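Local coordinates for ARO (armadillo repeats only protein) (Plasmodium falciparum Santa Lucia, PDB 5EWP) that is an armadillo-repeat protein that probably serves as a protein-binding scaffold in moving rhoptries to the apical pole of the parasite and attaching them there, at residues 154-157 with 162-165; 203-208 with 214-219. All blocks are in the same frame, centred on the assembly; numbering follows the deposited sequence.

Contact 1: 154-157 with 162-165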
loop_
_atom_site.group_PDB
_atom_site.type_symbol
_atom_site.label_atom_id
_atom_site.label_comp_id
_atom_site.label_asym_id
_atom_site.label_seq_id
_atom_site.Cartn_x
_atom_site.Cartn_y
_atom_site.Cartn_z
ATOM N N ASN A 154 -2.903 0.945 -7.691
ATOM C CA ASN A 154 -2.062 0.242 -8.669
ATOM C C ASN A 154 -2.736 -1.032 -9.146
ATOM O O ASN A 154 -2.592 -1.430 -10.314
ATOM C CB ASN A 154 -0.670 -0.049 -8.085
ATOM C CG ASN A 154 0.182 1.223 -7.937
ATOM O OD1 ASN A 154 -0.148 2.266 -8.492
ATOM N ND2 ASN A 154 1.287 1.122 -7.208
ATOM N N ILE A 155 -3.497 -1.658 -8.254
ATOM C CA ILE A 155 -4.293 -2.828 -8.616
ATOM C C ILE A 155 -5.544 -2.449 -9.411
ATOM O O ILE A 155 -5.758 -3.001 -10.497
ATOM C CB ILE A 155 -4.715 -3.631 -7.355
ATOM C CG1 ILE A 155 -3.476 -4.252 -6.707
ATOM C CG2 ILE A 155 -5.719 -4.723 -7.697
ATOM C CD1 ILE A 155 -3.694 -4.659 -5.229
ATOM N N PHE A 156 -6.379 -1.530 -8.910
ATOM C CA PHE A 156 -7.705 -1.429 -9.529
ATOM C C PHE A 156 -7.691 -0.732 -10.889
ATOM O O PHE A 156 -8.631 -0.900 -11.658
ATOM C CB PHE A 156 -8.775 -0.783 -8.592
ATOM C CG PHE A 156 -8.563 0.681 -8.209
ATOM C CD1 PHE A 156 -8.485 1.694 -9.153
ATOM C CD2 PHE A 156 -8.571 1.047 -6.862
ATOM C CE1 PHE A 156 -8.346 3.025 -8.769
ATOM C CE2 PHE A 156 -8.438 2.366 -6.477
ATOM C CZ PHE A 156 -8.328 3.356 -7.414
ATOM N N VAL A 157 -6.642 0.014 -11.222
ATOM C CA VAL A 157 -6.643 0.664 -12.541
ATOM C C VAL A 157 -6.535 -0.337 -13.691
ATOM O O VAL A 157 -6.848 -0.004 -14.837
ATOM C CB VAL A 157 -5.516 1.689 -12.696
ATOM C CG1 VAL A 157 -5.704 2.838 -11.717
ATOM C CG2 VAL A 157 -4.154 1.045 -12.521
ATOM N N TYR A 162 -11.846 -5.135 -11.081
ATOM C CA TYR A 162 -11.094 -4.840 -9.849
ATOM C C TYR A 162 -11.680 -3.596 -9.182
ATOM O O TYR A 162 -11.809 -3.537 -7.952
ATOM C CB TYR A 162 -9.606 -4.631 -10.128
ATOM C CG TYR A 162 -8.880 -5.819 -10.720
ATOM C CD1 TYR A 162 -9.512 -7.051 -10.896
ATOM C CD2 TYR A 162 -7.546 -5.705 -11.095
ATOM C CE1 TYR A 162 -8.821 -8.146 -11.465
ATOM C CE2 TYR A 162 -6.852 -6.777 -11.651
ATOM C CZ TYR A 162 -7.489 -7.988 -11.828
ATOM O OH TYR A 162 -6.770 -9.024 -12.383
ATOM N N LYS A 163 -12.039 -2.609 -10.000
ATOM C CA LYS A 163 -12.693 -1.396 -9.507
ATOM C C LYS A 163 -14.040 -1.718 -8.870
ATOM O O LYS A 163 -14.387 -1.157 -7.829
ATOM C CB LYS A 163 -12.875 -0.375 -10.631
ATOM C CG LYS A 163 -11.577 0.260 -11.107
ATOM C CD LYS A 163 -11.818 1.184 -12.280
ATOM C CE LYS A 163 -10.557 1.917 -12.692
ATOM N NZ LYS A 163 -10.870 2.842 -13.831
ATOM N N LYS A 164 -14.816 -2.586 -9.516
ATOM C CA LYS A 164 -16.100 -3.030 -8.959
ATOM C C LYS A 164 -15.937 -3.665 -7.586
ATOM O O LYS A 164 -16.717 -3.388 -6.664
ATOM C CB LYS A 164 -16.791 -4.025 -9.897
ATOM C CG LYS A 164 -17.687 -3.369 -10.927
ATOM C CD LYS A 164 -18.068 -4.341 -12.033
ATOM C CE LYS A 164 -18.914 -3.654 -13.096
ATOM N NZ LYS A 164 -19.549 -4.631 -14.022
ATOM N N GLU A 165 -14.931 -4.528 -7.455
ATOM C CA GLU A 165 -14.663 -5.206 -6.197
ATOM C C GLU A 165 -14.206 -4.193 -5.138
ATOM O O GLU A 165 -14.664 -4.230 -3.986
ATOM C CB GLU A 165 -13.625 -6.312 -6.410
ATOM C CG GLU A 165 -13.128 -7.015 -5.144
ATOM C CD GLU A 165 -14.131 -7.996 -4.535
ATOM O OE1 GLU A 165 -15.293 -8.043 -4.982
ATOM O OE2 GLU A 165 -13.743 -8.733 -3.602
HETATM O O HOH W 1 -8.588 2.084 -15.465
#
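Phe156 and Tyr162 bring their CA atoms to 4.8 Å near the end of helix 142-156, where, after a short turn, helix 160-168 folds back against it. At this corner Tyr162 CB rests on the backbone, 3.8 Å from Phe156 CA. The tyrosine ring carries on toward Ile155 and crosses that side chain at about a right angle. Its CD2 edge meets Ile155 O in the plane of the ring, 3.3 Å from carbon to oxygen, and the same CD2 touches Ile155 CG2 at 4.0 Å. Phe125 of helix 118-126 stacks on the Tyr162 ring, tying the corner to the preceding part of the solenoid.

Lys163 works along its whole length. Its CG leans on Phe156 O at 3.2 Å and on the aromatic atom Phe156 CD1 at 3.9 Å, the chain passing across the phenylalanine side chain. Phe156 CG sits between its own backbone N and carbonyl carbon (chi1 65°), which carries the ring alongside 162-165 with its CD1 side to the lysine; Phe166 is a separate ring partner. Because the lysine is extended beyond CG, its ammonium clears the ring: Lys163 NZ gives to a water at 2.9 Å, and that water sits 2.8 Å from Val157 O. The carbonyls of Asp203, Phe204 and Leu206 also accept from NZ, so three protons are shared among four oxygens, with Leu206 O the strongest partner. While the methylenes pass over Phe156 O and beside Phe156 CB and CD1, the buried charge faces carbonyls at and just past the end of helix 192-205, which probably stabilise its protonated form.

Contact 2: 203-208 with 214-219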
loop_
_atom_site.group_PDB
_atom_site.type_symbol
_atom_site.label_atom_id
_atom_site.label_comp_id
_atom_site.label_asym_id
_atom_site.label_seq_id
_atom_site.Cartn_x
_atom_site.Cartn_y
_atom_site.Cartn_z
ATOM N N ASP A 203 -8.384 8.174 -11.100
ATOM C CA ASP A 203 -7.997 6.925 -11.749
ATOM C C ASP A 203 -9.068 5.853 -11.634
ATOM O O ASP A 203 -9.172 4.968 -12.488
ATOM C CB ASP A 203 -6.669 6.416 -11.173
ATOM C CG ASP A 203 -5.494 7.283 -11.598
ATOM O OD1 ASP A 203 -5.697 8.160 -12.473
ATOM O OD2 ASP A 203 -4.375 7.090 -11.087
ATOM N N PHE A 204 -9.860 5.936 -10.575
ATOM C CA PHE A 204 -11.013 5.064 -10.399
ATOM C C PHE A 204 -12.105 5.415 -11.413
ATOM O O PHE A 204 -12.686 4.537 -12.042
ATOM C CB PHE A 204 -11.570 5.191 -8.973
ATOM C CG PHE A 204 -12.727 4.280 -8.685
ATOM C CD1 PHE A 204 -12.512 2.953 -8.359
ATOM C CD2 PHE A 204 -14.027 4.754 -8.716
ATOM C CE1 PHE A 204 -13.576 2.097 -8.085
ATOM C CE2 PHE A 204 -15.097 3.919 -8.431
ATOM C CZ PHE A 204 -14.877 2.583 -8.119
ATOM N N ILE A 205 -12.381 6.706 -11.553
ATOM C CA ILE A 205 -13.483 7.160 -12.401
ATOM C C ILE A 205 -13.172 6.918 -13.873
ATOM O O ILE A 205 -14.060 6.559 -14.645
ATOM C CB ILE A 205 -13.782 8.661 -12.178
ATOM C CG1 ILE A 205 -14.334 8.893 -10.767
ATOM C CG2 ILE A 205 -14.763 9.201 -13.236
ATOM C CD1 ILE A 205 -14.234 10.330 -10.309
ATOM N N LEU A 206 -11.910 7.098 -14.250
ATOM C CA LEU A 206 -11.513 7.057 -15.654
ATOM C C LEU A 206 -10.974 5.701 -16.095
ATOM O O LEU A 206 -10.233 5.044 -15.364
ATOM C CB LEU A 206 -10.459 8.130 -15.927
ATOM C CG LEU A 206 -10.886 9.550 -15.561
ATOM C CD1 LEU A 206 -9.711 10.517 -15.645
ATOM C CD2 LEU A 206 -12.044 9.995 -16.454
ATOM N N ASN A 207 -11.347 5.312 -17.312
ATOM C CA ASN A 207 -10.707 4.201 -18.003
ATOM C C ASN A 207 -9.984 4.788 -19.197
ATOM O O ASN A 207 -10.615 5.148 -20.192
ATOM C CB ASN A 207 -11.723 3.145 -18.439
ATOM C CG ASN A 207 -11.083 2.003 -19.205
ATOM O OD1 ASN A 207 -9.864 1.942 -19.347
ATOM N ND2 ASN A 207 -11.907 1.111 -19.729
ATOM N N ASP A 208 -8.663 4.903 -19.076
ATOM C CA ASP A 208 -7.819 5.547 -20.085
ATOM C C ASP A 208 -8.404 6.864 -20.588
ATOM O O ASP A 208 -8.566 7.048 -21.789
ATOM C CB ASP A 208 -7.577 4.591 -21.265
ATOM N N GLU A 214 -20.826 4.550 -14.129
ATOM C CA GLU A 214 -21.031 3.837 -12.865
ATOM C C GLU A 214 -20.124 4.336 -11.745
ATOM O O GLU A 214 -20.560 4.493 -10.598
ATOM C CB GLU A 214 -20.799 2.337 -13.043
ATOM C CG GLU A 214 -21.113 1.530 -11.786
ATOM C CD GLU A 214 -20.835 0.045 -11.947
ATOM O OE1 GLU A 214 -20.632 -0.405 -13.099
ATOM O OE2 GLU A 214 -20.813 -0.670 -10.918
ATOM N N PHE A 215 -18.854 4.539 -12.080
ATOM C CA PHE A 215 -17.838 4.897 -11.091
ATOM C C PHE A 215 -17.895 6.391 -10.815
ATOM O O PHE A 215 -17.619 6.835 -9.701
ATOM C CB PHE A 215 -16.440 4.473 -11.567
ATOM C CG PHE A 215 -16.300 2.988 -11.779
ATOM C CD1 PHE A 215 -17.082 2.095 -11.060
ATOM C CD2 PHE A 215 -15.390 2.490 -12.693
ATOM C CE1 PHE A 215 -16.961 0.723 -11.256
ATOM C CE2 PHE A 215 -15.268 1.128 -12.905
ATOM C CZ PHE A 215 -16.054 0.242 -12.189
ATOM N N LEU A 216 -18.281 7.167 -11.825
ATOM C CA LEU A 216 -18.555 8.583 -11.593
ATOM C C LEU A 216 -19.627 8.725 -10.518
ATOM O O LEU A 216 -19.481 9.502 -9.574
ATOM C CB LEU A 216 -19.001 9.283 -12.878
ATOM C CG LEU A 216 -19.287 10.775 -12.673
ATOM C CD1 LEU A 216 -17.991 11.547 -12.438
ATOM C CD2 LEU A 216 -20.049 11.340 -13.860
ATOM N N GLU A 217 -20.684 7.928 -10.635
ATOM C CA GLU A 217 -21.799 8.001 -9.700
ATOM C C GLU A 217 -21.384 7.509 -8.319
ATOM O O GLU A 217 -21.838 8.032 -7.300
ATOM C CB GLU A 217 -22.984 7.181 -10.207
ATOM N N ALA A 218 -20.519 6.501 -8.290
ATOM C CA ALA A 218 -20.012 5.977 -7.024
ATOM C C ALA A 218 -19.306 7.065 -6.228
ATOM O O ALA A 218 -19.524 7.212 -5.019
ATOM C CB ALA A 218 -19.070 4.804 -7.271
ATOM N N VAL A 219 -18.460 7.833 -6.904
ATOM C CA VAL A 219 -17.706 8.867 -6.212
ATOM C C VAL A 219 -18.624 10.038 -5.824
ATOM O O VAL A 219 -18.425 10.679 -4.795
ATOM C CB VAL A 219 -16.530 9.353 -7.076
ATOM C CG1 VAL A 219 -15.759 10.463 -6.376
ATOM C CG2 VAL A 219 -15.600 8.179 -7.398
#
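Phe204 and Phe215 make the aromatic part of this contact, an oblique pair with ring centroids 4.7 Å apart and planes at 44°. With Phe204 CG anti to the backbone N (chi1 -177°), the ring reaches over to helix 213-220, and its CE2 comes within 3.5 Å of Phe215 CB. Further out, Phe204 CZ touches Phe215 CD1 at 3.7 Å. Phe215 turns back under its neighbour's main chain, CD2 lying 3.5 Å from Phe204 O. Ala218 CB meets the Phe204 ring near its plane, at the edge.

Between the two helices the chain makes a small antiparallel hairpin, strands 206-207 and 210-211, in place of a plain turn, near the C-terminal end of the armadillo solenoid. Backbone hydrogen bonding of Ile205 with Ile212 closes the base of the hairpin, just outside the two strands.

The aliphatic part centres on Ile205, whose two branches diverge. CG1 runs to Val219, 3.7 Å from Val219 CG2, with Ile205 CD1 lying on the same methyl. Ile205 CG2 turns instead to Leu216, 4.1 Å from Leu216 CD1. Val219 CG2 also touches Phe204, 4.0 Å from Phe204 CD2, so one methyl touches both Phe204 and Ile205. Leu246 and Leu250 of helix 237-250 close over this aliphatic side, Leu246 against Ile205 and Leu250 against Leu216 and Val219.

How the contacts relate
Both contacts close a bend between consecutive helices, and both are buried, neither having an exposed residue among those that touch. The centre of contact 1 is about 13 Å from the chain centre, that of contact 2 about 20 Å, nearer the C-terminal end of the solenoid. Contact 1 mixes aromatic packing with a buried lysine and a water; in contact 2 the side-chain contacts are all apolar, though backbone carbonyls are touched as well. Lys163 joins them: its ammonium reaches into contact 2, and its CD packs 3.5 Å from Phe215 CE2. Helix 160-168, which belongs to contact 1, therefore also lies against both elements of contact 2, giving the two bends a common polar and apolar seam.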